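Side-chain contacts in flagellar motor switch protein FliG (Helicobacter pylori 26695, PDB 5WUJ), which forms part of a switch complex proposed to sit at the base of the flagellar basal body, contacting chemotaxis proteins and the motor components that determine rotation direction: residues L10-S13 with E14-I18; I68-N72 with Q73-T77; K98-D101 with K102-K105. All blocks are in the same frame, centred on the assembly; numbering follows the deposited sequence.

Following the chain of this all-helical N-terminal domain of FliG, contact 1 marks the start of helix 12-23, which packs against helices 37-50 and 55-71. Contact 2 lies at the far end of helix 55-71, where the chain turns into the loop that leads to helix 79-91. Contact 3 occupies the last turns of helix 93-104, which rests on helix 79-91. The three follow one another in series: none nests in or crosses another, and each is local. The centres of contacts 1 and 2 are about 19 Å apart, whereas contacts 1 and 3 lie on opposite sides of the chain's centre. A chain of another protein reaches contacts 1 and 2 but not contact 3.

Contact 1: L10-S13 with E14-I18; sequences LSMS and EKIAI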
ATOM      1  N   LEU B  10      -8.778  -9.310   5.661  1.00 44.68           N
ATOM      2  CA  LEU B  10      -8.235  -8.181   6.407  1.00 36.56           C
ATOM      3  C   LEU B  10      -9.217  -7.017   6.373  1.00 32.23           C
ATOM      4  O   LEU B  10      -9.714  -6.640   5.311  1.00 33.15           O
ATOM      5  CB  LEU B  10      -6.896  -7.737   5.823  1.00 30.47           C
ATOM      6  CG  LEU B  10      -5.690  -8.646   6.013  1.00 36.74           C
ATOM      7  CD1 LEU B  10      -4.528  -8.043   5.250  1.00 39.27           C
ATOM      8  CD2 LEU B  10      -5.354  -8.820   7.496  1.00 34.88           C
ATOM      9  N   SER B  11      -9.510  -6.451   7.532  1.00 31.52           N
ATOM     10  CA  SER B  11     -10.264  -5.216   7.510  1.00 34.44           C
ATOM     11  C   SER B  11      -9.402  -4.103   6.931  1.00 29.67           C
ATOM     12  O   SER B  11      -8.173  -4.223   6.791  1.00 33.75           O
ATOM     13  CB  SER B  11     -10.731  -4.848   8.911  1.00 40.08           C
ATOM     14  OG  SER B  11     -11.646  -5.823   9.371  1.00 47.53           O
ATOM     15  N   MET B  12     -10.062  -3.002   6.582  1.00 28.99           N
ATOM     16  CA  MET B  12      -9.334  -1.850   6.068  1.00 28.08           C
ATOM     17  C   MET B  12      -8.366  -1.308   7.121  1.00 33.94           C
ATOM     18  O   MET B  12      -7.253  -0.872   6.800  1.00 33.12           O
ATOM     19  CB  MET B  12     -10.334  -0.788   5.603  1.00 28.09           C
ATOM     20  CG  MET B  12      -9.702   0.483   5.080  1.00 40.59           C
ATOM     21  SD  MET B  12      -8.502   0.173   3.753  1.00 48.83           S
ATOM     22  CE  MET B  12      -9.570  -0.085   2.347  1.00 42.90           C
ATOM     23  N   SER B  13      -8.763  -1.377   8.393  1.00 31.60           N
ATOM     24  CA  SER B  13      -7.896  -0.953   9.486  1.00 34.54           C
ATOM     25  C   SER B  13      -6.675  -1.860   9.615  1.00 26.42           C
ATOM     26  O   SER B  13      -5.571  -1.389   9.908  1.00 29.27           O
ATOM     27  CB  SER B  13      -8.704  -0.916  10.796  1.00 41.30           C
ATOM     28  OG  SER B  13      -7.915  -1.207  11.935  1.00 52.05           O
ATOM     29  N   GLU B  14      -6.855  -3.163   9.403  1.00 22.17           N
ATOM     30  CA  GLU B  14      -5.719  -4.090   9.380  1.00 28.96           C
ATOM     31  C   GLU B  14      -4.785  -3.806   8.216  1.00 23.35           C
ATOM     32  O   GLU B  14      -3.557  -3.851   8.372  1.00 23.43           O
ATOM     33  CB  GLU B  14      -6.221  -5.528   9.309  1.00 25.01           C
ATOM     34  CG  GLU B  14      -7.214  -5.824  10.427  1.00 34.07           C
ATOM     35  CD  GLU B  14      -7.579  -7.271  10.503  1.00 51.17           C
ATOM     36  OE1 GLU B  14      -8.402  -7.726   9.674  1.00 58.57           O
ATOM     37  OE2 GLU B  14      -7.046  -7.947  11.400  1.00 60.82           O
ATOM     38  N   LYS B  15      -5.347  -3.531   7.038  1.00 25.33           N
ATOM     39  CA  LYS B  15      -4.526  -3.164   5.888  1.00 23.92           C
ATOM     40  C   LYS B  15      -3.731  -1.900   6.172  1.00 26.67           C
ATOM     41  O   LYS B  15      -2.561  -1.791   5.784  1.00 21.62           O
ATOM     42  CB  LYS B  15      -5.400  -2.961   4.657  1.00 22.05           C
ATOM     43  CG  LYS B  15      -6.205  -4.201   4.242  1.00 33.52           C
ATOM     44  CD  LYS B  15      -6.634  -4.066   2.803  1.00 33.32           C
ATOM     45  CE  LYS B  15      -7.530  -5.182   2.350  1.00 36.01           C
ATOM     46  NZ  LYS B  15      -8.716  -4.590   1.682  1.00 40.03           N
ATOM     47  N   ILE B  16      -4.342  -0.938   6.866  1.00 26.23           N
ATOM     48  CA  ILE B  16      -3.644   0.318   7.137  1.00 21.66           C
ATOM     49  C   ILE B  16      -2.487   0.089   8.100  1.00 19.41           C
ATOM     50  O   ILE B  16      -1.395   0.625   7.905  1.00 22.25           O
ATOM     51  CB  ILE B  16      -4.637   1.369   7.663  1.00 24.19           C
ATOM     52  CG1 ILE B  16      -5.504   1.901   6.520  1.00 29.24           C
ATOM     53  CG2 ILE B  16      -3.907   2.493   8.381  1.00 26.21           C
ATOM     54  CD1 ILE B  16      -6.818   2.564   7.008  1.00 27.46           C
ATOM     55  N   ALA B  17      -2.690  -0.731   9.139  1.00 17.95           N
ATOM     56  CA  ALA B  17      -1.585  -1.043  10.044  1.00 17.25           C
ATOM     57  C   ALA B  17      -0.482  -1.803   9.321  1.00 22.86           C
ATOM     58  O   ALA B  17       0.711  -1.551   9.550  1.00 24.33           O
ATOM     59  CB  ALA B  17      -2.090  -1.853  11.237  1.00 19.07           C
ATOM     60  N   ILE B  18      -0.857  -2.725   8.425  1.00 17.18           N
ATOM     61  CA  ILE B  18       0.160  -3.428   7.645  1.00 18.07           C
ATOM     62  C   ILE B  18       0.924  -2.444   6.760  1.00 18.18           C
ATOM     63  O   ILE B  18       2.154  -2.520   6.641  1.00 24.85           O
ATOM     64  CB  ILE B  18      -0.476  -4.576   6.833  1.00 19.65           C
ATOM     65  CG1 ILE B  18      -0.689  -5.795   7.740  1.00 27.42           C
ATOM     66  CG2 ILE B  18       0.405  -4.975   5.664  1.00 18.14           C
ATOM     67  CD1 ILE B  18      -1.845  -6.681   7.310  1.00 19.42           C
TER
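Across L10-S13 and E14-I18 the backbone enters helix 12-23 through successive i to i+4 bonds, the first from K15 N to S11 O (2.9 Å), followed by I16 N to M12 O and A17 N to S13 O. S11 holds the N-cap position, but its hydroxyl makes no capping bond. E14 supplies the side-chain bond at this end: its OE1 accepts from S11 N at 2.7 Å, and the N-H points almost straight at it (166°). The oxygen uses its anti lone pair, the one turned away from OE2. A chi1 of -54° sets CG beside the backbone N, and the extended chain then carries the carboxylate back past the start of the helix. There OE1 also lies 3.3 Å from L10 CA.

On the buried side, L10 CD1 meets I18 CD1 at 3.6 Å, the two side chains crossing at about a right angle, while L10 CB lies 3.9 Å from K15 CG. Further round, M12 CG touches I16 CD1 at 4.0 Å. The ammonium of K15 is bound by a salt bridge to E64, and M12 N donates to an acidic side chain on a chain of another protein. An N-cap amide held by the glutamate three residues on is the reciprocal half of a capping box, here without the serine's half.

Contact 2: I68-N72 with Q73-T77; sequences IFQSN and QYINT
Q70 NE2 donates to T77 O at 2.8 Å, the shortest hydrogen bond between I68-N72 and Q73-T77. The acceptor lies close to the plane of the Q70 amide, although the N-H is noticeably bent from the line to the oxygen (140°). The reach depends on a bend at chi2 (-83°), which turns the amide out from the helix toward the departing chain and also brings NE2 to 3.5 Å from I75 CG2.

Next come the backbone bonds that end helix 55-71. F69 O receives I75 N at 3.2 Å, approached from above the carbonyl plane, and also a weak bond from Y74 N at 3.0 Å. Q73 N donates to Q70 O at 3.3 Å, again from above the plane. Q73 has a positive phi of 75°, the left-handed conformation that allows the chain to reverse. With the bonds from Y74 to F69 and from Q73 to Q70, this meets the definition of a Schellman motif, and F69 and Y74 occupy the two positions that commonly make its apolar contact.

That contact is made by F69 CD1 and Y74 CD2 at 4.1 Å, the two ring planes being steeply inclined to each other and meeting through these carbons. I75 packs more tightly: its CD1 is 3.6 Å from F69 CB and also comes near ring atom CD2 of F69, while N72 CB approaches Y74 CE2 at 3.8 Å. Beyond the two segments, a chain of another protein packs on F69, Y74 and I75, and a basic side chain of it bonds T77 OG1. The chemistry implies a helix exit fixed by neutral hydrogen bonds and apolar packing, with no ion pair between the two segments.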
ATOM      1  N   ILE B  68      -4.754   3.178  -5.099  1.00 25.86           N
ATOM      2  CA  ILE B  68      -5.575   4.247  -4.522  1.00 30.83           C
ATOM      3  C   ILE B  68      -4.898   5.607  -4.693  1.00 29.54           C
ATOM      4  O   ILE B  68      -5.533   6.595  -5.093  1.00 25.01           O
ATOM      5  CB  ILE B  68      -5.854   3.949  -3.037  1.00 32.79           C
ATOM      6  CG1 ILE B  68      -6.809   2.761  -2.902  1.00 34.12           C
ATOM      7  CG2 ILE B  68      -6.384   5.185  -2.329  1.00 33.58           C
ATOM      8  CD1 ILE B  68      -6.917   2.228  -1.493  1.00 40.80           C
ATOM      9  N   PHE B  69      -3.606   5.685  -4.371  1.00 23.54           N
ATOM     10  CA  PHE B  69      -2.894   6.949  -4.486  1.00 21.58           C
ATOM     11  C   PHE B  69      -2.726   7.374  -5.944  1.00 28.44           C
ATOM     12  O   PHE B  69      -2.747   8.574  -6.243  1.00 27.89           O
ATOM     13  CB  PHE B  69      -1.545   6.839  -3.786  1.00 22.10           C
ATOM     14  CG  PHE B  69      -1.645   6.635  -2.303  1.00 27.39           C
ATOM     15  CD1 PHE B  69      -2.735   7.104  -1.597  1.00 41.09           C
ATOM     16  CD2 PHE B  69      -0.642   5.995  -1.607  1.00 36.73           C
ATOM     17  CE1 PHE B  69      -2.824   6.922  -0.225  1.00 38.20           C
ATOM     18  CE2 PHE B  69      -0.726   5.813  -0.230  1.00 41.23           C
ATOM     19  CZ  PHE B  69      -1.821   6.284   0.462  1.00 30.35           C
ATOM     20  N   GLN B  70      -2.554   6.422  -6.866  1.00 25.96           N
ATOM     21  CA  GLN B  70      -2.484   6.787  -8.279  1.00 30.25           C
ATOM     22  C   GLN B  70      -3.809   7.372  -8.749  1.00 39.70           C
ATOM     23  O   GLN B  70      -3.846   8.428  -9.393  1.00 37.74           O
ATOM     24  CB  GLN B  70      -2.112   5.572  -9.135  1.00 30.66           C
ATOM     25  CG  GLN B  70      -0.668   5.132  -9.000  1.00 36.47           C
ATOM     26  CD  GLN B  70       0.267   5.936  -9.887  1.00 40.04           C
ATOM     27  OE1 GLN B  70      -0.161   6.567 -10.847  1.00 44.26           O
ATOM     28  NE2 GLN B  70       1.553   5.911  -9.568  1.00 39.28           N
ATOM     29  N   SER B  71      -4.917   6.700  -8.427  1.00 28.28           N
ATOM     30  CA  SER B  71      -6.192   7.123  -8.987  1.00 38.29           C
ATOM     31  C   SER B  71      -6.706   8.417  -8.366  1.00 43.72           C
ATOM     32  O   SER B  71      -7.483   9.132  -9.010  1.00 48.63           O
ATOM     33  CB  SER B  71      -7.218   5.996  -8.853  1.00 42.68           C
ATOM     34  OG  SER B  71      -7.378   5.595  -7.511  1.00 55.99           O
ATOM     35  N   ASN B  72      -6.254   8.760  -7.161  1.00 31.91           N
ATOM     36  CA  ASN B  72      -6.659   9.993  -6.504  1.00 35.97           C
ATOM     37  C   ASN B  72      -5.607  11.089  -6.568  1.00 33.09           C
ATOM     38  O   ASN B  72      -5.787  12.118  -5.925  1.00 39.55           O
ATOM     39  CB  ASN B  72      -7.016   9.725  -5.039  1.00 46.15           C
ATOM     40  CG  ASN B  72      -8.227   8.823  -4.892  1.00 63.36           C
ATOM     41  OD1 ASN B  72      -8.107   7.595  -4.879  1.00 66.11           O
ATOM     42  ND2 ASN B  72      -9.408   9.430  -4.800  1.00 71.60           N
ATOM     43  N   GLN B  73      -4.503  10.889  -7.297  1.00 31.52           N
ATOM     44  CA  GLN B  73      -3.478  11.913  -7.564  1.00 42.70           C
ATOM     45  C   GLN B  73      -2.561  12.216  -6.384  1.00 32.79           C
ATOM     46  O   GLN B  73      -1.906  13.265  -6.394  1.00 39.05           O
ATOM     47  CB  GLN B  73      -4.085  13.256  -8.003  1.00 54.05           C
ATOM     48  CG  GLN B  73      -5.114  13.174  -9.109  1.00 56.89           C
ATOM     49  CD  GLN B  73      -4.474  13.041 -10.469  1.00 61.44           C
ATOM     50  OE1 GLN B  73      -3.959  11.980 -10.818  1.00 60.87           O
ATOM     51  NE2 GLN B  73      -4.503  14.121 -11.252  1.00 60.38           N
ATOM     52  N   TYR B  74      -2.504  11.376  -5.352  1.00 28.82           N
ATOM     53  CA  TYR B  74      -1.501  11.614  -4.314  1.00 31.87           C
ATOM     54  C   TYR B  74      -0.119  11.224  -4.807  1.00 32.50           C
ATOM     55  O   TYR B  74       0.880  11.807  -4.375  1.00 32.15           O
ATOM     56  CB  TYR B  74      -1.850  10.861  -3.035  1.00 27.06           C
ATOM     57  CG  TYR B  74      -3.093  11.388  -2.343  1.00 31.17           C
ATOM     58  CD1 TYR B  74      -3.047  12.516  -1.539  1.00 36.63           C
ATOM     59  CD2 TYR B  74      -4.304  10.746  -2.494  1.00 40.44           C
ATOM     60  CE1 TYR B  74      -4.178  12.990  -0.921  1.00 45.04           C
ATOM     61  CE2 TYR B  74      -5.432  11.202  -1.881  1.00 39.56           C
ATOM     62  CZ  TYR B  74      -5.371  12.322  -1.098  1.00 44.92           C
ATOM     63  OH  TYR B  74      -6.519  12.752  -0.498  1.00 54.44           O
ATOM     64  N   ILE B  75      -0.051  10.260  -5.721  1.00 34.66           N
ATOM     65  CA  ILE B  75       1.185   9.832  -6.367  1.00 27.85           C
ATOM     66  C   ILE B  75       1.031  10.079  -7.860  1.00 33.48           C
ATOM     67  O   ILE B  75       0.111   9.542  -8.490  1.00 32.12           O
ATOM     68  CB  ILE B  75       1.492   8.355  -6.089  1.00 26.34           C
ATOM     69  CG1 ILE B  75       1.777   8.155  -4.606  1.00 23.29           C
ATOM     70  CG2 ILE B  75       2.689   7.880  -6.917  1.00 31.18           C
ATOM     71  CD1 ILE B  75       2.000   6.698  -4.221  1.00 22.43           C
ATOM     72  N   ASN B  76       1.918  10.905  -8.422  1.00 33.96           N
ATOM     73  CA  ASN B  76       1.890  11.215  -9.845  1.00 40.85           C
ATOM     74  C   ASN B  76       3.162  10.776 -10.561  1.00 37.57           C
ATOM     75  O   ASN B  76       3.445  11.261 -11.656  1.00 47.57           O
ATOM     76  CB  ASN B  76       1.644  12.708 -10.055  1.00 50.70           C
ATOM     77  CG  ASN B  76       0.165  13.040 -10.144  1.00 66.09           C
ATOM     78  OD1 ASN B  76      -0.436  12.966 -11.220  1.00 73.64           O
ATOM     79  ND2 ASN B  76      -0.435  13.398  -9.006  1.00 64.54           N
ATOM     80  N   THR B  77       3.942   9.877  -9.964  1.00 39.65           N
ATOM     81  CA  THR B  77       5.085   9.259 -10.627  1.00 38.95           C
ATOM     82  C   THR B  77       4.938   7.740 -10.571  1.00 39.95           C
ATOM     83  O   THR B  77       3.999   7.207  -9.974  1.00 33.99           O
ATOM     84  CB  THR B  77       6.412   9.703  -9.989  1.00 43.78           C
ATOM     85  OG1 THR B  77       6.524   9.154  -8.669  1.00 38.79           O
ATOM     86  CG2 THR B  77       6.475  11.224  -9.899  1.00 49.28           C
TER

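Contact 3: K98-D101 with K102-K105; sequences KVMD and KLTK
K102 opens the second segment by donating its N to K98 O at 3.3 Å, a long but straight helical bond; the side chain of K98 itself makes a long, weak ion pair with E95. The aliphatic start of the K102 side chain lies over the preceding turn, with CB beside V99 O and CG nearer K98 O, before the end leads away from the helix.

L103 follows, its N bonded to V99 O at 2.7 Å. With CG anti to the backbone N (chi1 -158°), the branch leans on toward the C-terminal end and only CD2 is turned back, to 4.2 Å from M100 SD. The L103 and M100 side chains cross obliquely, and CD2 approaches V99 CG1 more loosely at 4.5 Å. This apolar face continues onto helix 79-91: V99 and M100 both touch L87, V99 also touches L91, and L103 touches A83. The segments therefore form the last turns of helix 93-104, whose apolar side joins the preceding helix in a helix pair of the FliG N-terminal domain, while most of the contact residues are exposed.

T104 uses both of its donors on one carbonyl. Its N reaches M100 O at 2.9 Å, nearly in line with the C=O bond, and its hydroxyl OG1 donates to the same oxygen at 2.8 Å from 38° above the carbonyl plane. A chi1 of -41° places OG1 beside the backbone N, so that both donors face the preceding turn and M100 O is gripped twice.

At K105, the chain's last residue, the N-H is almost straight toward D101 O, but at 3.4 Å the bond is weak. The D101 carboxylate makes a long, weak ion pair with K97. CB and CG of K105 lie beside D101 O, and the lysine's end leads away from the first segment.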
ATOM      1  N   LYS B  98       4.427  -8.251 -22.952  1.00 49.14           N
ATOM      2  CA  LYS B  98       4.524  -7.801 -24.338  1.00 51.04           C
ATOM      3  C   LYS B  98       3.918  -6.415 -24.502  1.00 48.01           C
ATOM      4  O   LYS B  98       4.456  -5.580 -25.241  1.00 48.90           O
ATOM      5  CB  LYS B  98       3.889  -8.823 -25.296  1.00 55.93           C
ATOM      6  CG  LYS B  98       4.316 -10.256 -24.980  1.00 63.45           C
ATOM      7  CD  LYS B  98       3.507 -11.321 -25.709  1.00 64.61           C
ATOM      8  CE  LYS B  98       3.250 -10.981 -27.158  1.00 63.43           C
ATOM      9  NZ  LYS B  98       3.170 -12.227 -27.966  1.00 70.74           N
ATOM     10  N   VAL B  99       2.815  -6.133 -23.797  1.00 44.70           N
ATOM     11  CA  VAL B  99       2.320  -4.758 -23.735  1.00 42.06           C
ATOM     12  C   VAL B  99       3.363  -3.849 -23.090  1.00 43.25           C
ATOM     13  O   VAL B  99       3.680  -2.771 -23.610  1.00 41.34           O
ATOM     14  CB  VAL B  99       0.982  -4.687 -22.984  1.00 41.75           C
ATOM     15  CG1 VAL B  99       0.591  -3.223 -22.742  1.00 36.68           C
ATOM     16  CG2 VAL B  99      -0.103  -5.411 -23.787  1.00 43.25           C
ATOM     17  N   MET B 100       3.938  -4.295 -21.969  1.00 40.57           N
ATOM     18  CA  MET B 100       4.883  -3.448 -21.247  1.00 39.95           C
ATOM     19  C   MET B 100       6.081  -3.070 -22.112  1.00 42.74           C
ATOM     20  O   MET B 100       6.511  -1.910 -22.112  1.00 42.34           O
ATOM     21  CB  MET B 100       5.341  -4.134 -19.962  1.00 39.67           C
ATOM     22  CG  MET B 100       4.268  -4.103 -18.892  1.00 37.34           C
ATOM     23  SD  MET B 100       3.826  -2.417 -18.428  1.00 33.74           S
ATOM     24  CE  MET B 100       5.463  -1.771 -18.048  1.00 35.55           C
ATOM     25  N   ASP B 101       6.621  -4.026 -22.872  1.00 45.89           N
ATOM     26  CA  ASP B 101       7.724  -3.704 -23.772  1.00 51.06           C
ATOM     27  C   ASP B 101       7.311  -2.644 -24.790  1.00 54.81           C
ATOM     28  O   ASP B 101       8.049  -1.681 -25.026  1.00 49.11           O
ATOM     29  CB  ASP B 101       8.236  -4.965 -24.470  1.00 52.96           C
ATOM     30  CG  ASP B 101       8.938  -5.915 -23.515  1.00 59.48           C
ATOM     31  OD1 ASP B 101       9.513  -5.448 -22.504  1.00 59.05           O
ATOM     32  OD2 ASP B 101       8.937  -7.128 -23.798  1.00 61.89           O
ATOM     33  N   LYS B 102       6.125  -2.788 -25.388  1.00 54.10           N
ATOM     34  CA  LYS B 102       5.656  -1.750 -26.302  1.00 54.32           C
ATOM     35  C   LYS B 102       5.360  -0.453 -25.559  1.00 54.01           C
ATOM     36  O   LYS B 102       5.511   0.631 -26.130  1.00 61.25           O
ATOM     37  CB  LYS B 102       4.419  -2.220 -27.079  1.00 55.69           C
ATOM     38  CG  LYS B 102       4.735  -3.158 -28.232  1.00 61.44           C
ATOM     39  CD  LYS B 102       4.052  -2.717 -29.521  1.00 65.99           C
ATOM     40  CE  LYS B 102       4.394  -3.657 -30.674  1.00 68.52           C
ATOM     41  NZ  LYS B 102       4.110  -3.090 -32.030  1.00 76.03           N
ATOM     42  N   LEU B 103       4.977  -0.544 -24.283  1.00 55.52           N
ATOM     43  CA  LEU B 103       4.620   0.649 -23.518  1.00 58.61           C
ATOM     44  C   LEU B 103       5.848   1.478 -23.161  1.00 65.52           C
ATOM     45  O   LEU B 103       5.779   2.714 -23.136  1.00 68.29           O
ATOM     46  CB  LEU B 103       3.862   0.245 -22.251  1.00 40.65           C
ATOM     47  CG  LEU B 103       2.955   1.263 -21.572  1.00 40.45           C
ATOM     48  CD1 LEU B 103       2.210   2.104 -22.582  1.00 48.21           C
ATOM     49  CD2 LEU B 103       1.964   0.531 -20.697  1.00 37.61           C
ATOM     50  N   THR B 104       6.974   0.820 -22.858  1.00 56.06           N
ATOM     51  CA  THR B 104       8.195   1.550 -22.517  1.00 57.85           C
ATOM     52  C   THR B 104       8.772   2.274 -23.732  1.00 61.93           C
ATOM     53  O   THR B 104       9.288   3.390 -23.602  1.00 65.69           O
ATOM     54  CB  THR B 104       9.227   0.599 -21.902  1.00 56.55           C
ATOM     55  OG1 THR B 104       8.570  -0.304 -21.001  1.00 52.75           O
ATOM     56  CG2 THR B 104      10.296   1.373 -21.152  1.00 47.57           C
ATOM     57  N   LYS B 105       8.694   1.659 -24.917  1.00 66.33           N
ATOM     58  CA  LYS B 105       9.048   2.316 -26.187  1.00 65.56           C
ATOM     59  C   LYS B 105       7.986   3.337 -26.610  1.00 72.31           C
ATOM     60  O   LYS B 105       7.899   4.444 -26.064  1.00 75.83           O
ATOM     61  CB  LYS B 105       9.225   1.283 -27.310  1.00 65.62           C
ATOM     62  CG  LYS B 105      10.521   0.488 -27.258  1.00 71.60           C
ATOM     63  CD  LYS B 105      10.849  -0.114 -28.618  1.00 77.33           C
ATOM     64  CE  LYS B 105      11.231   0.964 -29.636  1.00 79.59           C
ATOM     65  NZ  LYS B 105      11.289   0.457 -31.046  1.00 72.41           N
TER